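Local coordinates for putative Lipoprotein (Shewanella oneidensis, PDB 3U24) that is of unknown function but binds zinc and calcium ions and, as a possible relative of zinc metallopeptidases, may be a metal-dependent hydrolase, at residues A62-T67 against R160-Q165; I363-P368 against G373-N378; W511-A514 against Q520-S523; Y532-E537 against K549-K554. All blocks are in the same frame, centred on the assembly; numbering follows the deposited sequence.

Interaction 1. Residues A62-T67 against R160-Q165; sequences AGRVKT and RGNISQ. With ACY (acetic acid), chain N.
Arg64, in the first turns of helix 61-79, reaches Asn162, the last residue of helix 152-162, with the end of its guanidinium. The closest CA atoms, those of these two residues, are 11.0 Å apart, so the long side chain spans the gap. The side chain turns about the CG-CD bond (chi3 -69°), which carries NH1 to the amide. NH1 donates to Asn162 OD1 at 3.2 Å, a weak bond, and the guanidinium and amide planes stand 69° apart. Arg64 NH1 also lies 3.0 Å from Asn162 ND2; as both atoms are donors, this is a close approach without a bond between them. The stronger partner of ND2 is the hydroxyl of Tyr121, which probably helps to fix how the amide is turned.

The packed part is where Trp114 makes a cation-pi contact with Arg64 and Ile108 of helix 88-111 touches its side chain. The lightly held part is the weak bond to Asn162, with only 75 Å² buried, and an acetic acid molecule, probably from the crystallisation liquor: Arg64 NE donates to its O at 3.3 Å (156°), in the guanidinium plane. Neither touching residue is buried. The contact is thus a surface polar tie between the start of one helix and the end of another in the helical DUF885 fold, next to Glu61, seen to bind zinc in a structure of this protein, though that ion is not on this chain here.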
loop_
_atom_site.group_PDB
_atom_site.type_symbol
_atom_site.label_atom_id
_atom_site.label_comp_id
_atom_site.label_asym_id
_atom_site.label_seq_id
_atom_site.Cartn_x
_atom_site.Cartn_y
_atom_site.Cartn_z
ATOM N N ALA A 62 20.237 5.827 -21.437
ATOM C CA ALA A 62 19.476 6.841 -22.184
ATOM C C ALA A 62 18.109 7.053 -21.546
ATOM O O ALA A 62 17.610 8.162 -21.528
ATOM C CB ALA A 62 19.308 6.451 -23.652
ATOM N N GLY A 63 17.506 5.979 -21.040
ATOM C CA GLY A 63 16.243 6.045 -20.231
ATOM C C GLY A 63 16.354 6.990 -19.033
ATOM O O GLY A 63 15.511 7.863 -18.835
ATOM N N ARG A 64 17.420 6.833 -18.259
ATOM C CA ARG A 64 17.665 7.677 -17.101
ATOM C C ARG A 64 17.919 9.146 -17.500
ATOM O O ARG A 64 17.291 10.046 -16.942
ATOM C CB ARG A 64 18.845 7.144 -16.294
ATOM C CG ARG A 64 18.540 5.768 -15.724
ATOM C CD ARG A 64 19.459 5.314 -14.619
ATOM N NE ARG A 64 20.775 5.066 -15.155
ATOM C CZ ARG A 64 21.182 3.981 -15.804
ATOM N NH1 ARG A 64 20.384 2.936 -16.017
ATOM N NH2 ARG A 64 22.442 3.967 -16.250
ATOM N N VAL A 65 18.807 9.373 -18.469
ATOM C CA VAL A 65 19.055 10.716 -18.979
ATOM C C VAL A 65 17.740 11.349 -19.393
ATOM O O VAL A 65 17.435 12.475 -19.017
ATOM C CB VAL A 65 20.029 10.713 -20.179
ATOM C CG1 VAL A 65 19.948 12.008 -21.007
ATOM C CG2 VAL A 65 21.454 10.474 -19.678
ATOM N N LYS A 66 16.947 10.617 -20.157
ATOM C CA LYS A 66 15.675 11.146 -20.630
ATOM C C LYS A 66 14.705 11.443 -19.471
ATOM O O LYS A 66 13.917 12.393 -19.559
ATOM C CB LYS A 66 15.039 10.142 -21.593
ATOM C CG LYS A 66 13.745 10.574 -22.244
ATOM C CD LYS A 66 13.230 9.472 -23.174
ATOM C CE LYS A 66 11.978 9.919 -23.943
ATOM N NZ LYS A 66 11.163 8.724 -24.339
ATOM N N THR A 67 14.726 10.620 -18.420
ATOM C CA THR A 67 13.887 10.878 -17.243
ATOM C C THR A 67 14.367 12.130 -16.544
ATOM O O THR A 67 13.558 12.985 -16.208
ATOM C CB THR A 67 13.828 9.676 -16.285
ATOM O OG1 THR A 67 13.224 8.594 -16.991
ATOM C CG2 THR A 67 13.009 9.971 -15.017
ATOM N N ARG A 160 21.331 -6.360 -17.222
ATOM C CA ARG A 160 22.580 -6.933 -16.806
ATOM C C ARG A 160 23.725 -5.904 -16.851
ATOM O O ARG A 160 24.639 -5.957 -16.013
ATOM C CB ARG A 160 22.908 -8.196 -17.604
ATOM C CG ARG A 160 21.885 -9.299 -17.377
ATOM C CD ARG A 160 22.310 -10.585 -18.033
ATOM N NE ARG A 160 22.331 -10.444 -19.474
ATOM C CZ ARG A 160 21.310 -10.738 -20.277
ATOM N NH1 ARG A 160 20.162 -11.209 -19.809
ATOM N NH2 ARG A 160 21.425 -10.563 -21.577
ATOM N N GLY A 161 23.638 -4.961 -17.781
ATOM C CA GLY A 161 24.610 -3.846 -17.873
ATOM C C GLY A 161 24.433 -2.793 -16.774
ATOM O O GLY A 161 25.352 -2.062 -16.485
ATOM N N ASN A 162 23.265 -2.714 -16.161
ATOM C CA ASN A 162 23.009 -1.736 -15.093
ATOM C C ASN A 162 23.238 -2.263 -13.698
ATOM O O ASN A 162 23.594 -1.532 -12.806
ATOM C CB ASN A 162 21.542 -1.348 -15.058
ATOM C CG ASN A 162 21.173 -0.324 -16.062
ATOM O OD1 ASN A 162 22.029 0.283 -16.723
ATOM N ND2 ASN A 162 19.847 -0.058 -16.139
ATOM N N ILE A 163 22.920 -3.516 -13.489
ATOM C CA ILE A 163 22.985 -4.084 -12.159
ATOM C C ILE A 163 24.425 -4.032 -11.666
ATOM O O ILE A 163 25.335 -4.362 -12.402
ATOM C CB ILE A 163 22.461 -5.517 -12.126
ATOM C CG1 ILE A 163 20.939 -5.506 -12.388
ATOM C CG2 ILE A 163 22.811 -6.166 -10.794
ATOM C CD1 ILE A 163 20.347 -6.832 -12.795
ATOM N N SER A 164 24.625 -3.630 -10.420
ATOM C CA SER A 164 25.957 -3.521 -9.862
ATOM C C SER A 164 25.884 -3.594 -8.341
ATOM O O SER A 164 25.132 -2.838 -7.742
ATOM C CB SER A 164 26.552 -2.169 -10.286
ATOM O OG SER A 164 27.750 -1.931 -9.582
ATOM N N GLN A 165 26.665 -4.491 -7.745
ATOM C CA GLN A 165 26.643 -4.762 -6.308
ATOM C C GLN A 165 25.236 -4.979 -5.800
ATOM O O GLN A 165 24.775 -4.257 -4.939
ATOM C CB GLN A 165 27.305 -3.640 -5.500
ATOM C CG GLN A 165 28.757 -3.417 -5.873
ATOM C CD GLN A 165 29.589 -4.644 -5.638
ATOM O OE1 GLN A 165 29.616 -5.217 -4.512
ATOM N NE2 GLN A 165 30.253 -5.103 -6.703
HETATM C C ACY N . 22.631 8.852 -15.566
HETATM O O ACY N . 22.210 7.957 -14.754
HETATM O OXT ACY N . 23.475 8.665 -16.480
HETATM C CH3 ACY N . 22.135 10.260 -15.477
#

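Interaction 2. Residues I363-P368 against G373-N378; sequences ISAPGP and GNTYYN
Ile363 divides its two branches between Tyr377 and Thr375 across a short antiparallel hairpin. With CG2 anti to the backbone N and CG1 beside it (chi1 -61°), the CG2 methyl meets the Thr375 CG2 methyl at 3.8 Å. The second bend, chi2 -57°, brings CD1 to 3.8 Å from Tyr377 CD1; that approach to the ring is oblique, and the two side chains cross at about a right angle. Thr375 offers a methyl because its own CG2 stands opposite the backbone N, which turns OG1 the other way, to 3.7 Å from Pro366 CD. Pro366 CG in turn rests 3.4 Å from Gly373 O near the turn.

The backbone evidence for the register is a reciprocal pair of bonds: Ser364 N to Tyr376 O and Tyr376 N to Ser364 O, each 2.9 Å. Ile363 and Tyr377 form the adjoining non-hydrogen-bonded pair. On the other face of the sheet, the Ser364 hydroxyl lies at the edge of the Tyr376 ring. With an alanine in place of Ile363, the Thr375 methyl and the Tyr377 ring would probably lose the contacts made by the CG2 and CD1 methyls, leaving a gap between them.

Strand 376-379 is the middle one of three, with 349-352 on its other flank, where Arg351 bonds Asn378 OD1 and makes a cation-pi contact with Tyr376. Tyr377 OH bonds Asn406, and helix 414-423 covers Ile363 and Thr375 through Tyr415, close to the zinc ligand His414.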
loop_
_atom_site.group_PDB
_atom_site.type_symbol
_atom_site.label_atom_id
_atom_site.label_comp_id
_atom_site.label_asym_id
_atom_site.label_seq_id
_atom_site.Cartn_x
_atom_site.Cartn_y
_atom_site.Cartn_z
ATOM N N ILE A 363 -11.756 -2.694 0.019
ATOM C CA ILE A 363 -12.581 -1.946 -0.902
ATOM C C ILE A 363 -11.934 -1.977 -2.275
ATOM O O ILE A 363 -10.743 -1.724 -2.382
ATOM C CB ILE A 363 -12.658 -0.486 -0.477
ATOM C CG1 ILE A 363 -13.287 -0.362 0.908
ATOM C CG2 ILE A 363 -13.483 0.284 -1.457
ATOM C CD1 ILE A 363 -14.666 -0.958 1.041
ATOM N N SER A 364 -12.678 -2.300 -3.325
ATOM C CA SER A 364 -12.126 -2.130 -4.660
ATOM C C SER A 364 -12.976 -1.131 -5.399
ATOM O O SER A 364 -14.222 -1.143 -5.351
ATOM C CB SER A 364 -11.974 -3.437 -5.440
ATOM O OG SER A 364 -13.226 -3.999 -5.753
ATOM N N ALA A 365 -12.278 -0.237 -6.060
ATOM C CA ALA A 365 -12.898 0.941 -6.591
ATOM C C ALA A 365 -12.217 1.206 -7.925
ATOM O O ALA A 365 -11.082 0.771 -8.128
ATOM C CB ALA A 365 -12.712 2.094 -5.617
ATOM N N PRO A 366 -12.913 1.878 -8.837
ATOM C CA PRO A 366 -12.348 2.157 -10.162
ATOM C C PRO A 366 -11.187 3.125 -10.109
ATOM O O PRO A 366 -11.199 4.043 -9.290
ATOM C CB PRO A 366 -13.516 2.808 -10.926
ATOM C CG PRO A 366 -14.468 3.266 -9.868
ATOM C CD PRO A 366 -14.310 2.317 -8.719
ATOM N N GLY A 367 -10.209 2.922 -10.989
ATOM C CA GLY A 367 -9.167 3.908 -11.215
ATOM C C GLY A 367 -9.695 5.157 -11.917
ATOM O O GLY A 367 -10.834 5.201 -12.354
ATOM N N PRO A 368 -8.850 6.192 -12.018
ATOM C CA PRO A 368 -9.179 7.477 -12.617
ATOM C C PRO A 368 -9.584 7.412 -14.083
ATOM O O PRO A 368 -10.320 8.288 -14.539
ATOM C CB PRO A 368 -7.878 8.264 -12.495
ATOM C CG PRO A 368 -6.800 7.224 -12.380
ATOM C CD PRO A 368 -7.440 6.127 -11.583
ATOM N N GLY A 373 -16.678 1.401 -13.979
ATOM C CA GLY A 373 -16.598 0.493 -12.832
ATOM C C GLY A 373 -17.291 0.880 -11.541
ATOM O O GLY A 373 -17.369 2.053 -11.186
ATOM N N ASN A 374 -17.766 -0.129 -10.824
ATOM C CA ASN A 374 -18.466 0.072 -9.557
ATOM C C ASN A 374 -17.523 -0.122 -8.345
ATOM O O ASN A 374 -16.400 -0.613 -8.507
ATOM C CB ASN A 374 -19.656 -0.889 -9.500
ATOM C CG ASN A 374 -20.791 -0.359 -8.654
ATOM O OD1 ASN A 374 -20.806 0.816 -8.281
ATOM N ND2 ASN A 374 -21.752 -1.231 -8.339
ATOM N N THR A 375 -17.972 0.279 -7.151
ATOM C CA THR A 375 -17.184 0.133 -5.913
ATOM C C THR A 375 -17.777 -0.939 -5.036
ATOM O O THR A 375 -18.945 -0.857 -4.709
ATOM C CB THR A 375 -17.143 1.452 -5.083
ATOM O OG1 THR A 375 -16.662 2.529 -5.901
ATOM C CG2 THR A 375 -16.218 1.304 -3.854
ATOM N N TYR A 376 -16.966 -1.919 -4.638
ATOM C CA TYR A 376 -17.386 -2.997 -3.718
ATOM C C TYR A 376 -16.522 -3.173 -2.448
ATOM O O TYR A 376 -15.359 -2.791 -2.411
ATOM C CB TYR A 376 -17.342 -4.351 -4.434
ATOM C CG TYR A 376 -18.018 -4.381 -5.770
ATOM C CD1 TYR A 376 -19.371 -4.717 -5.883
ATOM C CD2 TYR A 376 -17.307 -4.096 -6.938
ATOM C CE1 TYR A 376 -19.996 -4.752 -7.122
ATOM C CE2 TYR A 376 -17.931 -4.130 -8.184
ATOM C CZ TYR A 376 -19.269 -4.457 -8.269
ATOM O OH TYR A 376 -19.885 -4.472 -9.500
ATOM N N TYR A 377 -17.099 -3.828 -1.437
ATOM C CA TYR A 377 -16.349 -4.364 -0.303
ATOM C C TYR A 377 -16.136 -5.861 -0.544
ATOM O O TYR A 377 -17.054 -6.672 -0.358
ATOM C CB TYR A 377 -17.125 -4.119 0.993
ATOM C CG TYR A 377 -16.413 -4.377 2.311
ATOM C CD1 TYR A 377 -15.042 -4.536 2.395
ATOM C CD2 TYR A 377 -17.134 -4.378 3.494
ATOM C CE1 TYR A 377 -14.417 -4.742 3.616
ATOM C CE2 TYR A 377 -16.530 -4.562 4.719
ATOM C CZ TYR A 377 -15.171 -4.742 4.784
ATOM O OH TYR A 377 -14.589 -4.961 6.003
ATOM N N ASN A 378 -14.928 -6.198 -0.980
ATOM C CA ASN A 378 -14.491 -7.576 -1.204
ATOM C C ASN A 378 -14.192 -8.280 0.120
ATOM O O ASN A 378 -13.247 -7.932 0.813
ATOM C CB ASN A 378 -13.231 -7.607 -2.069
ATOM C CG ASN A 378 -13.460 -7.047 -3.452
ATOM O OD1 ASN A 378 -14.459 -7.353 -4.096
ATOM N ND2 ASN A 378 -12.528 -6.220 -3.924
#

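Interaction 3. Residues W511-A514 against Q520-S523; sequences WRRA and QLTS
The guanidinium of Arg513 has the Leu521 side chain over one face and polar partners at its edge. Leu521 CD2 sits above the centre of the group, 3.7 Å from Arg513 CZ, an apolar lid on a flat cation. At the edge, Arg513 NH2 donates to Gln520 OE1 at 2.8 Å with an N-H...O angle of 162°. The amide and guanidinium planes are 23° apart; OE1 lies near the guanidinium plane, while NH2 is tilted from the plane of the amide carbonyl.

A water completes the link. It accepts from Arg513 NE at 3.0 Å and donates to Gln520 OE1 at 2.6 Å, so OE1 takes two protons and is tied to NH2 directly and to NE through the water. The reach comes from an Arg513 chain extended from CG to NE, whereas Gln520 folds back at its second torsion (chi2 -73°) to present OE1. The hydroxyl of Tyr524 bonds both Arg513 NH2 and Gln520 NE2, a shared partner likely to hold amide and guanidinium in step. Beside this polar part, Leu521 CD1 touches Ala514 CB at 4.1 Å. Within the connection, Gln520 O receives both Ser523 N and Ser523 OG, the latter at 2.8 Å, as helix 523-542 begins.

The contact folds the connection to helix 523-542 back onto the end of helix 504-516. Helix 459-485 packs against it, Ile482 on Ala514 and Asn475 and Asp479 on Leu521, while the zinc ligand Glu439 lies near Gln520.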
loop_
_atom_site.group_PDB
_atom_site.type_symbol
_atom_site.label_atom_id
_atom_site.label_comp_id
_atom_site.label_asym_id
_atom_site.label_seq_id
_atom_site.Cartn_x
_atom_site.Cartn_y
_atom_site.Cartn_z
ATOM N N TRP A 511 9.185 -9.766 8.726
ATOM C CA TRP A 511 10.615 -9.667 8.515
ATOM C C TRP A 511 10.959 -9.634 7.024
ATOM O O TRP A 511 11.688 -8.747 6.559
ATOM C CB TRP A 511 11.323 -10.832 9.207
ATOM C CG TRP A 511 12.733 -11.024 8.750
ATOM C CD1 TRP A 511 13.217 -11.990 7.883
ATOM C CD2 TRP A 511 13.903 -10.209 9.103
ATOM N NE1 TRP A 511 14.580 -11.827 7.683
ATOM C CE2 TRP A 511 15.045 -10.793 8.395
ATOM C CE3 TRP A 511 14.119 -9.127 9.941
ATOM C CZ2 TRP A 511 16.313 -10.281 8.511
ATOM C CZ3 TRP A 511 15.403 -8.612 10.041
ATOM C CH2 TRP A 511 16.475 -9.182 9.361
ATOM N N ARG A 512 10.442 -10.608 6.277
ATOM C CA ARG A 512 10.688 -10.685 4.846
ATOM C C ARG A 512 10.298 -9.398 4.118
ATOM O O ARG A 512 11.044 -8.885 3.300
ATOM C CB ARG A 512 9.936 -11.860 4.220
ATOM C CG ARG A 512 10.283 -12.078 2.741
ATOM C CD ARG A 512 9.531 -13.276 2.145
ATOM N NE ARG A 512 10.079 -13.720 0.844
ATOM C CZ ARG A 512 9.544 -13.446 -0.348
ATOM N NH1 ARG A 512 8.421 -12.716 -0.441
ATOM N NH2 ARG A 512 10.135 -13.906 -1.462
ATOM N N ARG A 513 9.126 -8.889 4.431
ATOM C CA ARG A 513 8.622 -7.670 3.809
ATOM C C ARG A 513 9.565 -6.462 4.077
ATOM O O ARG A 513 9.827 -5.644 3.170
ATOM C CB ARG A 513 7.211 -7.418 4.320
ATOM C CG ARG A 513 6.530 -6.177 3.802
ATOM C CD ARG A 513 5.066 -6.251 4.201
ATOM N NE ARG A 513 4.395 -4.979 4.015
ATOM C CZ ARG A 513 3.159 -4.711 4.430
ATOM N NH1 ARG A 513 2.442 -5.649 5.060
ATOM N NH2 ARG A 513 2.654 -3.492 4.218
ATOM N N ALA A 514 10.098 -6.397 5.297
ATOM C CA ALA A 514 11.054 -5.348 5.706
ATOM C C ALA A 514 12.433 -5.513 5.082
ATOM O O ALA A 514 13.153 -4.524 4.949
ATOM C CB ALA A 514 11.178 -5.285 7.212
ATOM N N GLN A 520 7.491 1.905 3.487
ATOM C CA GLN A 520 6.049 1.637 3.324
ATOM C C GLN A 520 5.380 1.158 4.629
ATOM O O GLN A 520 4.236 1.516 4.927
ATOM C CB GLN A 520 5.813 0.686 2.133
ATOM C CG GLN A 520 4.341 0.480 1.739
ATOM C CD GLN A 520 3.572 -0.384 2.745
ATOM O OE1 GLN A 520 4.148 -1.261 3.391
ATOM N NE2 GLN A 520 2.275 -0.087 2.920
ATOM N N LEU A 521 6.114 0.390 5.427
ATOM C CA LEU A 521 5.578 -0.188 6.686
ATOM C C LEU A 521 5.281 0.877 7.717
ATOM O O LEU A 521 4.421 0.654 8.553
ATOM C CB LEU A 521 6.509 -1.249 7.292
ATOM C CG LEU A 521 6.233 -2.654 6.752
ATOM C CD1 LEU A 521 7.397 -3.589 7.094
ATOM C CD2 LEU A 521 4.906 -3.184 7.295
ATOM N N THR A 522 5.969 2.015 7.673
ATOM C CA THR A 522 5.665 3.120 8.598
ATOM C C THR A 522 4.386 3.924 8.246
ATOM O O THR A 522 3.909 4.719 9.049
ATOM C CB THR A 522 6.832 4.136 8.695
ATOM O OG1 THR A 522 6.904 4.879 7.471
ATOM C CG2 THR A 522 8.180 3.427 8.943
ATOM N N SER A 523 3.797 3.694 7.068
ATOM C CA SER A 523 2.788 4.597 6.541
ATOM C C SER A 523 1.560 4.634 7.436
ATOM O O SER A 523 0.958 5.708 7.668
ATOM C CB SER A 523 2.443 4.267 5.068
ATOM O OG SER A 523 1.898 2.975 4.890
HETATM O O HOH W 1 6.026 -2.919 2.540
#

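Interaction 4. Residues Y532-E537 against K549-K554; sequences YDFREE and KAFHEK
Phe551 extends its ring from helix 548-555 toward helix 523-542 with CG opposite the backbone N (chi1 172°), and Phe534 and Arg535 swing out with the same first torsion to receive it. This is helix-helix packing between consecutive helices, with all three touching residues buried. Arg535 presents its aliphatic part: CG stands over one face of the Phe551 ring, offset toward the rim, in a CH-pi contact 4.2 Å from the ring centroid. Its CB comes to 3.7 Å from Phe551 CZ, and its CA approaches that same CZ as closely, so the ring is pressed against the helix backbone itself. Phe534 meets the ring from another side, its CE2 being 3.7 Å from Phe551 CE1; the two rings lie obliquely, with their planes 53° apart.

Beyond the ring the Arg535 chain bends (chi3 82°) and carries its charge away to polar partners. Tyr444 OH bonds NH1 and also His552 NE2, and Glu451 forms a salt bridge with NH2. An alanine in place of Arg535 is likely to lose the CG contact over that face and leave Glu536 and Glu451 without their positive mate. Arg567 and Met570 of helix 563-571 touch Phe534. The grip on Glu536 is side-on and converges on one oxygen: OE2 accepts from Arg535 NE at 3.0 Å and from Arg535 NH2 at 3.1 Å.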
loop_
_atom_site.group_PDB
_atom_site.type_symbol
_atom_site.label_atom_id
_atom_site.label_comp_id
_atom_site.label_asym_id
_atom_site.label_seq_id
_atom_site.Cartn_x
_atom_site.Cartn_y
_atom_site.Cartn_z
ATOM N N TYR A 532 -4.376 12.237 14.433
ATOM C CA TYR A 532 -4.770 12.350 15.843
ATOM C C TYR A 532 -4.140 13.577 16.493
ATOM O O TYR A 532 -4.841 14.341 17.148
ATOM C CB TYR A 532 -4.393 11.087 16.651
ATOM C CG TYR A 532 -5.142 10.971 17.950
ATOM C CD1 TYR A 532 -4.681 11.601 19.111
ATOM C CD2 TYR A 532 -6.330 10.233 18.033
ATOM C CE1 TYR A 532 -5.377 11.487 20.324
ATOM C CE2 TYR A 532 -7.065 10.135 19.235
ATOM C CZ TYR A 532 -6.592 10.779 20.377
ATOM O OH TYR A 532 -7.305 10.673 21.571
ATOM N N ASP A 533 -2.839 13.773 16.333
ATOM C CA ASP A 533 -2.188 14.980 16.897
ATOM C C ASP A 533 -2.758 16.268 16.270
ATOM O O ASP A 533 -3.018 17.209 16.969
ATOM C CB ASP A 533 -0.674 14.964 16.719
ATOM C CG ASP A 533 0.009 13.815 17.484
ATOM O OD1 ASP A 533 -0.617 13.252 18.444
ATOM O OD2 ASP A 533 1.184 13.487 17.100
ATOM N N PHE A 534 -2.970 16.301 14.962
ATOM C CA PHE A 534 -3.638 17.464 14.383
ATOM C C PHE A 534 -5.026 17.675 14.979
ATOM O O PHE A 534 -5.392 18.788 15.268
ATOM C CB PHE A 534 -3.739 17.378 12.858
ATOM C CG PHE A 534 -4.537 18.500 12.230
ATOM C CD1 PHE A 534 -4.324 19.827 12.614
ATOM C CD2 PHE A 534 -5.465 18.232 11.256
ATOM C CE1 PHE A 534 -5.050 20.851 12.045
ATOM C CE2 PHE A 534 -6.179 19.248 10.664
ATOM C CZ PHE A 534 -6.005 20.557 11.073
ATOM N N ARG A 535 -5.785 16.608 15.187
ATOM C CA ARG A 535 -7.087 16.769 15.789
ATOM C C ARG A 535 -6.973 17.412 17.163
ATOM O O ARG A 535 -7.698 18.371 17.462
ATOM C CB ARG A 535 -7.854 15.484 15.899
ATOM C CG ARG A 535 -9.211 15.746 16.501
ATOM C CD ARG A 535 -9.963 14.474 16.722
ATOM N NE ARG A 535 -9.566 13.818 17.950
ATOM C CZ ARG A 535 -10.094 12.696 18.393
ATOM N NH1 ARG A 535 -11.018 12.042 17.681
ATOM N NH2 ARG A 535 -9.695 12.222 19.555
ATOM N N GLU A 536 -6.075 16.900 17.993
ATOM C CA GLU A 536 -5.976 17.435 19.348
ATOM C C GLU A 536 -5.525 18.882 19.319
ATOM O O GLU A 536 -5.954 19.661 20.129
ATOM C CB GLU A 536 -5.076 16.585 20.226
ATOM C CG GLU A 536 -5.590 15.156 20.484
ATOM C CD GLU A 536 -7.014 15.088 21.071
ATOM O OE1 GLU A 536 -7.222 15.520 22.226
ATOM O OE2 GLU A 536 -7.931 14.583 20.368
ATOM N N GLU A 537 -4.662 19.233 18.373
ATOM C CA GLU A 537 -4.229 20.620 18.155
ATOM C C GLU A 537 -5.388 21.536 17.740
ATOM O O GLU A 537 -5.480 22.680 18.155
ATOM C CB GLU A 537 -3.137 20.643 17.079
ATOM C CG GLU A 537 -2.745 22.035 16.619
ATOM C CD GLU A 537 -1.670 22.031 15.551
ATOM O OE1 GLU A 537 -1.538 21.053 14.798
ATOM O OE2 GLU A 537 -0.949 23.038 15.448
ATOM N N LYS A 549 -17.767 16.513 14.089
ATOM C CA LYS A 549 -18.283 16.233 12.752
ATOM C C LYS A 549 -17.761 17.210 11.685
ATOM O O LYS A 549 -17.388 16.793 10.580
ATOM C CB LYS A 549 -19.799 16.243 12.794
ATOM C CG LYS A 549 -20.506 15.857 11.511
ATOM C CD LYS A 549 -21.997 16.000 11.717
ATOM C CE LYS A 549 -22.793 15.175 10.741
ATOM N NZ LYS A 549 -24.232 15.260 11.141
ATOM N N ALA A 550 -17.726 18.497 12.024
ATOM C CA ALA A 550 -17.220 19.546 11.109
ATOM C C ALA A 550 -15.737 19.351 10.904
ATOM O O ALA A 550 -15.224 19.582 9.835
ATOM C CB ALA A 550 -17.490 20.985 11.656
ATOM N N PHE A 551 -15.031 18.930 11.938
ATOM C CA PHE A 551 -13.611 18.636 11.758
ATOM C C PHE A 551 -13.411 17.532 10.718
ATOM O O PHE A 551 -12.650 17.679 9.760
ATOM C CB PHE A 551 -12.943 18.269 13.083
ATOM C CG PHE A 551 -11.524 17.779 12.918
ATOM C CD1 PHE A 551 -10.495 18.670 12.753
ATOM C CD2 PHE A 551 -11.236 16.431 12.929
ATOM C CE1 PHE A 551 -9.197 18.223 12.606
ATOM C CE2 PHE A 551 -9.945 15.972 12.779
ATOM C CZ PHE A 551 -8.928 16.886 12.627
ATOM N N HIS A 552 -14.145 16.447 10.896
ATOM C CA HIS A 552 -14.035 15.290 10.019
ATOM C C HIS A 552 -14.342 15.633 8.605
ATOM O O HIS A 552 -13.599 15.253 7.702
ATOM C CB HIS A 552 -14.925 14.133 10.490
ATOM C CG HIS A 552 -14.408 13.410 11.726
ATOM N ND1 HIS A 552 -15.230 12.741 12.572
ATOM C CD2 HIS A 552 -13.109 13.273 12.244
ATOM C CE1 HIS A 552 -14.498 12.220 13.596
ATOM N NE2 HIS A 552 -13.198 12.534 13.388
ATOM N N GLU A 553 -15.438 16.341 8.376
ATOM C CA GLU A 553 -15.886 16.626 7.008
ATOM C C GLU A 553 -14.937 17.580 6.285
ATOM O O GLU A 553 -14.667 17.442 5.087
ATOM C CB GLU A 553 -17.318 17.169 7.006
ATOM C CG GLU A 553 -18.319 16.060 7.348
ATOM C CD GLU A 553 -19.736 16.533 7.610
ATOM O OE1 GLU A 553 -20.074 17.701 7.298
ATOM O OE2 GLU A 553 -20.538 15.725 8.125
ATOM N N LYS A 554 -14.398 18.529 7.017
ATOM C CA LYS A 554 -13.451 19.448 6.419
ATOM C C LYS A 554 -12.140 18.700 6.120
ATOM O O LYS A 554 -11.560 18.870 5.025
ATOM C CB LYS A 554 -13.207 20.632 7.344
ATOM C CG LYS A 554 -12.221 21.657 6.802
ATOM C CD LYS A 554 -12.845 22.587 5.768
ATOM C CE LYS A 554 -11.989 23.839 5.557
ATOM N NZ LYS A 554 -12.034 24.247 4.118
#

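The four contacts follow one another along a largely helical chain, each closing before the next opens, all within the DUF885 family region. Interactions 1 and 4 lie on opposite sides of the chain's centre, their centres about 45 Å apart. Interactions 2 and 3 are nearer the middle, about 25 Å apart between centres; Ile363 lies near His414 and Gln520 near Glu439, ligands of the same zinc ion, so both border one metal site. Interaction 3 leads into helix 523-542, which carries half of interaction 4, with nearest atoms about 11 Å apart. None touches another: they are separate contacts, interaction 1 long-range in sequence and the other three between near neighbours in the chain, with interaction 2 alone on its small sheet.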